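Local coordinates for BepC protein (Bartonella tribocorum, PDB 4WGJ) that probably transfers AMP from ATP to threonine or tyrosine hydroxyls of target proteins, the crystallised piece being its Fic-containing N-terminal part with a bound ATP analogue, at residues A[114-119]-A[150-155]; A[129-134]-A[171-176]. All blocks are in the same frame, centred on the assembly; numbering follows the deposited sequence.

Interaction 1 of 2, residues A[114-119]-A[150-155]; sequences KKELKQ and EHAHPF. With ANP (phosphoaminophosphonic acid-adenylate ester), chain B.
E116 and A152 bring the two backbones closest, their CA atoms 6.2 Å apart, where helix 111-126 passes the C-terminal end of helix 135-152. The second helix stops there: H153 leaves it with positive phi (49°), turning the chain into the loop that carries P154 and F155. E116 has its CG beside the backbone N and an extended chain beyond, which carries the carboxylate across to the rim of the H151 ring. ND1 of H151 donates to OE1 of E116 over 2.7 Å in an almost straight bond (169°), meeting that oxygen on its syn side. The acceptor lies practically in the imidazole plane, and carboxylate and ring are nearly coplanar, 24° apart, an arrangement that limits rotation of the ring. H151 also touches M196 of helix 185-198.

HPFRKGNGR, starting at H153, is the Fic signature motif in a variant form, with K157 at the position that is usually acidic, and this helix end lines the nucleotide pocket. The chain turns H153 away from helix 111-126, and its CE1 approaches O5' of the ATP analogue at 3.5 Å. One helical turn earlier, OE1 of E150 accepts a 2.7 Å hydrogen bond from the ribose O3', while OE2 of E150 takes a hydrogen bond from the ND2 amide of N163.

L117 supplies the apolar half of the contact. Both methyls meet the proline: CD1 and CD2 of L117 are each 4.0 Å from CG of P154, and CD2 also lies 4.1 Å from CB of A152. P154 also touches L62 of helix 59-70 and N159 of helix 159-174.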
ATOM      1  N   LYS A 114       4.376  10.233  -8.109  1.00 14.51           N
ATOM      2  CA  LYS A 114       3.824  11.467  -7.560  1.00 16.07           C
ATOM      3  C   LYS A 114       2.595  11.949  -8.337  1.00 15.37           C
ATOM      4  O   LYS A 114       1.635  12.458  -7.745  1.00 17.29           O
ATOM      5  CB  LYS A 114       4.898  12.558  -7.545  1.00 18.47           C
ATOM      6  CG  LYS A 114       4.449  13.893  -6.971  1.00 28.28           C
ATOM      7  CD  LYS A 114       5.594  14.901  -6.981  1.00 35.44           C
ATOM      8  CE  LYS A 114       5.173  16.230  -6.365  1.00 44.29           C
ATOM      9  NZ  LYS A 114       6.095  17.345  -6.727  1.00 47.62           N
ATOM     10  N   LYS A 115       2.643  11.819  -9.666  1.00 18.75           N
ATOM     11  CA  LYS A 115       1.551  12.297 -10.515  1.00 15.59           C
ATOM     12  C   LYS A 115       0.277  11.533 -10.206  1.00 16.26           C
ATOM     13  O   LYS A 115      -0.803  12.121 -10.079  1.00 17.30           O
ATOM     14  CB  LYS A 115       1.905  12.156 -11.997  1.00 21.32           C
ATOM     15  N   GLU A 116       0.417  10.224 -10.055  1.00 16.49           N
ATOM     16  CA  GLU A 116      -0.731   9.365  -9.795  1.00 15.28           C
ATOM     17  C   GLU A 116      -1.299   9.603  -8.407  1.00 13.77           C
ATOM     18  O   GLU A 116      -2.521   9.600  -8.221  1.00 14.82           O
ATOM     19  CB  GLU A 116      -0.346   7.892  -9.985  1.00 14.33           C
ATOM     20  CG  GLU A 116      -0.120   7.555 -11.468  1.00 16.43           C
ATOM     21  CD  GLU A 116       0.177   6.086 -11.726  1.00 16.31           C
ATOM     22  OE1 GLU A 116      -0.184   5.219 -10.895  1.00 17.63           O
ATOM     23  OE2 GLU A 116       0.781   5.791 -12.783  1.00 19.38           O
ATOM     24  N   LEU A 117      -0.422   9.812  -7.431  1.00 14.00           N
ATOM     25  CA  LEU A 117      -0.901  10.096  -6.083  1.00 15.08           C
ATOM     26  C   LEU A 117      -1.609  11.451  -6.044  1.00 16.19           C
ATOM     27  O   LEU A 117      -2.644  11.598  -5.386  1.00 17.08           O
ATOM     28  CB  LEU A 117       0.245  10.054  -5.072  1.00 15.65           C
ATOM     29  CG  LEU A 117       0.837   8.664  -4.811  1.00 15.25           C
ATOM     30  CD1 LEU A 117       2.009   8.801  -3.873  1.00 15.67           C
ATOM     31  CD2 LEU A 117      -0.193   7.733  -4.197  1.00 17.80           C
ATOM     32  N   LYS A 118      -1.074  12.435  -6.759  1.00 13.65           N
ATOM     33  CA  LYS A 118      -1.723  13.744  -6.826  1.00 15.34           C
ATOM     34  C   LYS A 118      -3.113  13.639  -7.464  1.00 18.51           C
ATOM     35  O   LYS A 118      -4.063  14.292  -7.029  1.00 22.42           O
ATOM     36  CB  LYS A 118      -0.851  14.746  -7.607  1.00 19.80           C
ATOM     37  N   GLN A 119      -3.233  12.810  -8.493  1.00 20.04           N
ATOM     38  CA  GLN A 119      -4.511  12.653  -9.183  1.00 20.53           C
ATOM     39  C   GLN A 119      -5.528  11.972  -8.265  1.00 19.23           C
ATOM     40  O   GLN A 119      -6.710  12.318  -8.266  1.00 21.88           O
ATOM     41  CB  GLN A 119      -4.335  11.853 -10.475  1.00 26.45           C
ATOM     42  CG  GLN A 119      -5.636  11.592 -11.229  1.00 37.74           C
ATOM     43  CD  GLN A 119      -6.434  12.866 -11.483  1.00 47.90           C
ATOM     44  OE1 GLN A 119      -5.904  13.858 -11.992  1.00 48.05           O
ATOM     45  NE2 GLN A 119      -7.717  12.846 -11.120  1.00 46.00           N
ATOM     46  N   GLU A 150      -2.796   0.804  -5.792  1.00  8.92           N
ATOM     47  CA  GLU A 150      -2.047  -0.406  -6.129  1.00 10.12           C
ATOM     48  C   GLU A 150      -1.154  -0.141  -7.341  1.00  9.50           C
ATOM     49  O   GLU A 150      -0.009  -0.607  -7.394  1.00 11.31           O
ATOM     50  CB  GLU A 150      -3.000  -1.585  -6.391  1.00  9.98           C
ATOM     51  CG  GLU A 150      -3.499  -2.270  -5.110  1.00 13.04           C
ATOM     52  CD  GLU A 150      -2.389  -2.984  -4.347  1.00 22.57           C
ATOM     53  OE1 GLU A 150      -1.668  -3.802  -4.964  1.00 22.98           O
ATOM     54  OE2 GLU A 150      -2.228  -2.724  -3.135  1.00 19.66           O
ATOM     55  N   HIS A 151      -1.651   0.620  -8.303  1.00  9.81           N
ATOM     56  CA  HIS A 151      -0.817   0.881  -9.486  1.00 10.80           C
ATOM     57  C   HIS A 151       0.321   1.837  -9.116  1.00 11.32           C
ATOM     58  O   HIS A 151       1.439   1.689  -9.601  1.00 10.59           O
ATOM     59  CB  HIS A 151      -1.624   1.464 -10.645  1.00 10.96           C
ATOM     60  CG  HIS A 151      -0.806   1.687 -11.888  1.00 11.93           C
ATOM     61  ND1 HIS A 151      -0.176   2.883 -12.166  1.00 15.96           N
ATOM     62  CD2 HIS A 151      -0.503   0.856 -12.916  1.00 18.10           C
ATOM     63  CE1 HIS A 151       0.472   2.783 -13.315  1.00 17.76           C
ATOM     64  NE2 HIS A 151       0.292   1.563 -13.791  1.00 17.12           N
ATOM     65  N   ALA A 152       0.034   2.812  -8.259  1.00  8.39           N
ATOM     66  CA  ALA A 152       1.074   3.761  -7.845  1.00 10.03           C
ATOM     67  C   ALA A 152       2.227   3.053  -7.120  1.00 12.17           C
ATOM     68  O   ALA A 152       3.400   3.341  -7.390  1.00 11.77           O
ATOM     69  CB  ALA A 152       0.486   4.850  -6.961  1.00 11.58           C
ATOM     70  N   HIS A 153       1.885   2.136  -6.212  1.00 10.12           N
ATOM     71  CA  HIS A 153       2.863   1.250  -5.561  1.00  9.40           C
ATOM     72  C   HIS A 153       4.029   2.078  -5.038  1.00 10.37           C
ATOM     73  O   HIS A 153       5.172   1.859  -5.433  1.00 10.57           O
ATOM     74  CB  HIS A 153       3.345   0.195  -6.578  1.00 10.23           C
ATOM     75  CG  HIS A 153       4.078  -0.977  -5.984  1.00 11.55           C
ATOM     76  ND1 HIS A 153       3.430  -2.081  -5.469  1.00 10.11           N
ATOM     77  CD2 HIS A 153       5.405  -1.246  -5.894  1.00 15.46           C
ATOM     78  CE1 HIS A 153       4.323  -2.971  -5.074  1.00 15.04           C
ATOM     79  NE2 HIS A 153       5.530  -2.486  -5.312  1.00 13.83           N
ATOM     80  N   PRO A 154       3.737   3.065  -4.172  1.00  9.03           N
ATOM     81  CA  PRO A 154       4.733   4.115  -3.923  1.00  9.04           C
ATOM     82  C   PRO A 154       5.952   3.694  -3.112  1.00  8.98           C
ATOM     83  O   PRO A 154       6.909   4.468  -3.069  1.00  9.85           O
ATOM     84  CB  PRO A 154       3.945   5.172  -3.123  1.00 12.32           C
ATOM     85  CG  PRO A 154       2.496   4.856  -3.366  1.00 13.92           C
ATOM     86  CD  PRO A 154       2.463   3.351  -3.494  1.00 11.39           C
ATOM     87  N   PHE A 155       5.922   2.529  -2.467  1.00  9.29           N
ATOM     88  CA  PHE A 155       7.024   2.137  -1.575  1.00  9.45           C
ATOM     89  C   PHE A 155       7.823   0.951  -2.109  1.00 10.77           C
ATOM     90  O   PHE A 155       7.343   0.186  -2.945  1.00 10.39           O
ATOM     91  CB  PHE A 155       6.480   1.810  -0.171  1.00  8.56           C
ATOM     92  CG  PHE A 155       5.608   2.904   0.391  1.00  8.32           C
ATOM     93  CD1 PHE A 155       6.179   4.021   0.984  1.00 10.67           C
ATOM     94  CD2 PHE A 155       4.219   2.839   0.271  1.00  9.54           C
ATOM     95  CE1 PHE A 155       5.386   5.053   1.467  1.00 11.43           C
ATOM     96  CE2 PHE A 155       3.418   3.875   0.749  1.00 11.91           C
ATOM     97  CZ  PHE A 155       4.010   4.978   1.346  1.00 10.66           C
TER
HETATM   98  PG  ANP B 301       1.212  -8.110   1.006  1.00 28.78           P
HETATM   99  O1G ANP B 301       0.785  -8.159   2.522  1.00 26.38           O
HETATM  100  O2G ANP B 301       1.218  -9.523   0.493  1.00 27.88           O
HETATM  101  O3G ANP B 301       0.157  -7.252   0.219  1.00 24.13           O
HETATM  102  PB  ANP B 301       3.268  -5.948   0.962  1.00 19.43           P
HETATM  103  O1B ANP B 301       2.386  -5.301   1.979  1.00 15.64           O
HETATM  104  O2B ANP B 301       4.772  -5.896   1.360  1.00 22.33           O
HETATM  105  N3B ANP B 301       2.824  -7.564   0.777  1.00 18.77           N
HETATM  106  PA  ANP B 301       4.118  -5.294  -1.636  1.00 17.96           P
HETATM  107  O1A ANP B 301       4.778  -6.625  -1.718  1.00 20.06           O
HETATM  108  O2A ANP B 301       5.034  -4.082  -1.760  1.00 12.82           O
HETATM  109  O3A ANP B 301       3.150  -5.140  -0.382  1.00 18.35           O
HETATM  110  O5' ANP B 301       3.014  -5.232  -2.775  1.00 19.30           O
HETATM  111  C5' ANP B 301       2.047  -6.307  -2.860  1.00 23.95           C
HETATM  112  C4' ANP B 301       0.860  -5.898  -3.695  1.00 26.81           C
HETATM  113  O4' ANP B 301       1.165  -6.083  -5.103  1.00 27.73           O
HETATM  114  C3' ANP B 301      -0.403  -6.721  -3.413  1.00 28.20           C
HETATM  115  O3' ANP B 301      -1.577  -5.915  -3.359  1.00 27.18           O
HETATM  116  C2' ANP B 301      -0.435  -7.703  -4.588  1.00 27.43           C
HETATM  117  O2' ANP B 301      -1.744  -8.180  -4.880  1.00 28.82           O
HETATM  118  C1' ANP B 301       0.118  -6.822  -5.703  1.00 26.95           C
HETATM  119  N9  ANP B 301       0.635  -7.582  -6.839  1.00 25.77           N
HETATM  120  C8  ANP B 301       1.325  -8.767  -6.795  1.00 30.62           C
HETATM  121  N7  ANP B 301       1.646  -9.242  -7.975  1.00 31.53           N
HETATM  122  C5  ANP B 301       1.130  -8.306  -8.859  1.00 23.41           C
HETATM  123  C6  ANP B 301       1.128  -8.225 -10.267  1.00 23.86           C
HETATM  124  N6  ANP B 301       1.694  -9.137 -11.061  1.00 22.70           N
HETATM  125  N1  ANP B 301       0.520  -7.160 -10.835  1.00 23.07           N
HETATM  126  C2  ANP B 301      -0.051  -6.248 -10.044  1.00 27.21           C
HETATM  127  N3  ANP B 301      -0.114  -6.219  -8.710  1.00 20.63           N
HETATM  128  C4  ANP B 301       0.499  -7.280  -8.175  1.00 19.46           C

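Interaction 2 of 2, residues A[129-134]-A[171-176]; sequences NLKGLS and GQAAGH
K131 and A174 approach to 4.4 Å between CA atoms where the irregular segment 129-134 passes the C-terminal end of helix 159-174, which gives way at G175 (phi 94°). The methyl CB of A174 presses against backbone carbonyls, 3.5 Å from O of L130 and 3.7 Å from O of N129. CB of L130 also touches CB of A174, and its side chain packs on F138 and N141 of helix 135-152. K131 runs out straight along the last helical residues, and its CE passes 3.7 Å from O of A173.

H176, the first residue past the glycine, has its ring stacked with F138, and its backbone N bonds to O of G171, the 6→1 bond of a Schellman-like helix end with G175 at the C' position. The ring edge faces the loop: NE2 donates to O of L133 at 3.0 Å, a weak bond because the N-H points well off the oxygen (127°), although that oxygen lies in the ring plane. S134 follows as the N-cap of helix 135-152.

Two waters fill out the polar part of the contact. One accepts from N of L133 (2.9 Å), can donate to O of L130 and O of A174, and lies beside NE2 of H176. The other accepts from N of G132 at 2.8 Å and donates to O of A174 at 3.0 Å. The first water has more acceptors within reach than protons to give, so its bonds are probably shared; the polar join thus rests largely on water, with one weak direct bond beside it.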
ATOM      1  N   ASN A 129     -14.051  12.412   0.087  1.00 17.52           N
ATOM      2  CA  ASN A 129     -13.579  11.200   0.747  1.00 16.66           C
ATOM      3  C   ASN A 129     -14.624  10.083   0.788  1.00 18.26           C
ATOM      4  O   ASN A 129     -14.687   9.316   1.746  1.00 16.92           O
ATOM      5  CB  ASN A 129     -13.086  11.546   2.149  1.00 18.15           C
ATOM      6  CG  ASN A 129     -11.881  12.481   2.110  1.00 23.01           C
ATOM      7  OD1 ASN A 129     -11.057  12.397   1.196  1.00 23.78           O
ATOM      8  ND2 ASN A 129     -11.782  13.379   3.079  1.00 23.37           N
ATOM      9  N   LEU A 130     -15.420  10.008  -0.282  1.00 16.70           N
ATOM     10  CA  LEU A 130     -16.429   8.960  -0.488  1.00 17.48           C
ATOM     11  C   LEU A 130     -17.533   8.965   0.573  1.00 18.77           C
ATOM     12  O   LEU A 130     -18.205   7.955   0.782  1.00 16.59           O
ATOM     13  CB  LEU A 130     -15.766   7.578  -0.534  1.00 14.35           C
ATOM     14  CG  LEU A 130     -14.648   7.399  -1.571  1.00 16.95           C
ATOM     15  CD1 LEU A 130     -14.273   5.927  -1.697  1.00 16.96           C
ATOM     16  CD2 LEU A 130     -15.070   7.988  -2.920  1.00 23.54           C
ATOM     17  N   LYS A 131     -17.729  10.099   1.233  1.00 16.73           N
ATOM     18  CA  LYS A 131     -18.807  10.220   2.210  1.00 18.18           C
ATOM     19  C   LYS A 131     -20.168  10.335   1.526  1.00 20.19           C
ATOM     20  O   LYS A 131     -20.246  10.682   0.349  1.00 21.56           O
ATOM     21  CB  LYS A 131     -18.568  11.434   3.121  1.00 19.02           C
ATOM     22  CG  LYS A 131     -17.355  11.283   4.039  1.00 18.29           C
ATOM     23  CD  LYS A 131     -17.055  12.581   4.781  1.00 23.35           C
ATOM     24  CE  LYS A 131     -15.847  12.442   5.708  1.00 21.50           C
ATOM     25  NZ  LYS A 131     -15.637  13.700   6.487  1.00 30.03           N
ATOM     26  N   GLY A 132     -21.237  10.046   2.267  1.00 19.99           N
ATOM     27  CA  GLY A 132     -22.589  10.215   1.754  1.00 21.45           C
ATOM     28  C   GLY A 132     -22.991   9.243   0.656  1.00 22.20           C
ATOM     29  O   GLY A 132     -23.808   9.581  -0.211  1.00 27.87           O
ATOM     30  N   LEU A 133     -22.439   8.031   0.703  1.00 21.92           N
ATOM     31  CA  LEU A 133     -22.685   7.017  -0.325  1.00 21.91           C
ATOM     32  C   LEU A 133     -23.338   5.774   0.251  1.00 22.30           C
ATOM     33  O   LEU A 133     -23.111   5.427   1.411  1.00 19.68           O
ATOM     34  CB  LEU A 133     -21.375   6.608  -1.012  1.00 18.58           C
ATOM     35  CG  LEU A 133     -20.530   7.683  -1.690  1.00 19.40           C
ATOM     36  CD1 LEU A 133     -19.280   7.055  -2.318  1.00 19.37           C
ATOM     37  CD2 LEU A 133     -21.334   8.428  -2.733  1.00 24.48           C
ATOM     38  N   SER A 134     -24.123   5.084  -0.571  1.00 21.83           N
ATOM     39  CA  SER A 134     -24.668   3.785  -0.183  1.00 24.91           C
ATOM     40  C   SER A 134     -23.565   2.732  -0.115  1.00 24.75           C
ATOM     41  O   SER A 134     -22.427   2.994  -0.501  1.00 21.13           O
ATOM     42  CB  SER A 134     -25.754   3.346  -1.166  1.00 26.90           C
ATOM     43  OG  SER A 134     -25.180   3.034  -2.426  1.00 26.78           O
ATOM     44  N   GLY A 171     -12.863   3.996   4.776  1.00 13.34           N
ATOM     45  CA  GLY A 171     -14.168   3.458   5.118  1.00 12.44           C
ATOM     46  C   GLY A 171     -14.659   3.988   6.456  1.00 15.99           C
ATOM     47  O   GLY A 171     -15.819   4.413   6.587  1.00 13.75           O
ATOM     48  N   GLN A 172     -13.780   3.985   7.454  1.00 14.88           N
ATOM     49  CA  GLN A 172     -14.148   4.514   8.773  1.00 15.97           C
ATOM     50  C   GLN A 172     -14.682   5.938   8.663  1.00 18.77           C
ATOM     51  O   GLN A 172     -15.714   6.261   9.244  1.00 20.26           O
ATOM     52  CB  GLN A 172     -12.958   4.495   9.735  1.00 16.16           C
ATOM     53  CG  GLN A 172     -12.590   3.113  10.263  1.00 18.79           C
ATOM     54  CD  GLN A 172     -11.396   3.153  11.206  1.00 24.22           C
ATOM     55  OE1 GLN A 172     -10.689   4.158  11.284  1.00 20.07           O
ATOM     56  NE2 GLN A 172     -11.171   2.056  11.932  1.00 28.12           N
ATOM     57  N   ALA A 173     -13.977   6.781   7.910  1.00 13.90           N
ATOM     58  CA  ALA A 173     -14.395   8.170   7.726  1.00 17.43           C
ATOM     59  C   ALA A 173     -15.709   8.275   6.953  1.00 15.60           C
ATOM     60  O   ALA A 173     -16.522   9.169   7.212  1.00 16.69           O
ATOM     61  CB  ALA A 173     -13.305   8.964   7.004  1.00 19.26           C
ATOM     62  N   ALA A 174     -15.908   7.359   6.006  1.00 15.39           N
ATOM     63  CA  ALA A 174     -17.039   7.432   5.082  1.00 14.79           C
ATOM     64  C   ALA A 174     -18.298   6.744   5.607  1.00 18.63           C
ATOM     65  O   ALA A 174     -19.370   6.871   5.018  1.00 19.03           O
ATOM     66  CB  ALA A 174     -16.655   6.827   3.742  1.00 16.51           C
ATOM     67  N   GLY A 175     -18.165   5.991   6.693  1.00 15.84           N
ATOM     68  CA  GLY A 175     -19.311   5.319   7.289  1.00 14.41           C
ATOM     69  C   GLY A 175     -19.500   3.883   6.805  1.00 21.47           C
ATOM     70  O   GLY A 175     -20.618   3.369   6.780  1.00 20.84           O
ATOM     71  N   HIS A 176     -18.409   3.230   6.413  1.00 13.17           N
ATOM     72  CA  HIS A 176     -18.465   1.849   5.937  1.00 12.99           C
ATOM     73  C   HIS A 176     -17.305   1.050   6.490  1.00 22.66           C
ATOM     74  O   HIS A 176     -16.160   1.480   6.394  1.00 23.16           O
ATOM     75  CB  HIS A 176     -18.425   1.789   4.407  1.00 16.08           C
ATOM     76  CG  HIS A 176     -19.495   2.595   3.748  1.00 16.07           C
ATOM     77  ND1 HIS A 176     -20.752   2.090   3.491  1.00 21.95           N
ATOM     78  CD2 HIS A 176     -19.503   3.876   3.308  1.00 17.08           C
ATOM     79  CE1 HIS A 176     -21.482   3.020   2.902  1.00 22.10           C
ATOM     80  NE2 HIS A 176     -20.749   4.113   2.780  1.00 21.30           N
TER
HETATM   81  O   HOH W   1     -20.268   6.928   2.307  1.00 15.97           O
HETATM   82  O   HOH W   2     -21.287   9.133   4.902  1.00 28.32           O

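Overall arrangement
After the N-terminal helices and the short 85-86/92-93 hairpin, the chain enters helix 111-126, whose segment 114-119 opens interaction 1, and then the loop whose segment 129-134 opens interaction 2. Helix 135-152 brings it back to 150-155, closing the first loop, and helix 159-174 runs out to 171-176, closing the second. The segments alternate, so the two loops cross rather than nest. Interaction 1 joins helix 111-126 to the start of the Fic motif beside the nucleotide; interaction 2, its centre about 22 Å from that of interaction 1, joins the opposite end of helix 135-152 to the end of helix 159-174. Together they tie three consecutive helices of the Fic core.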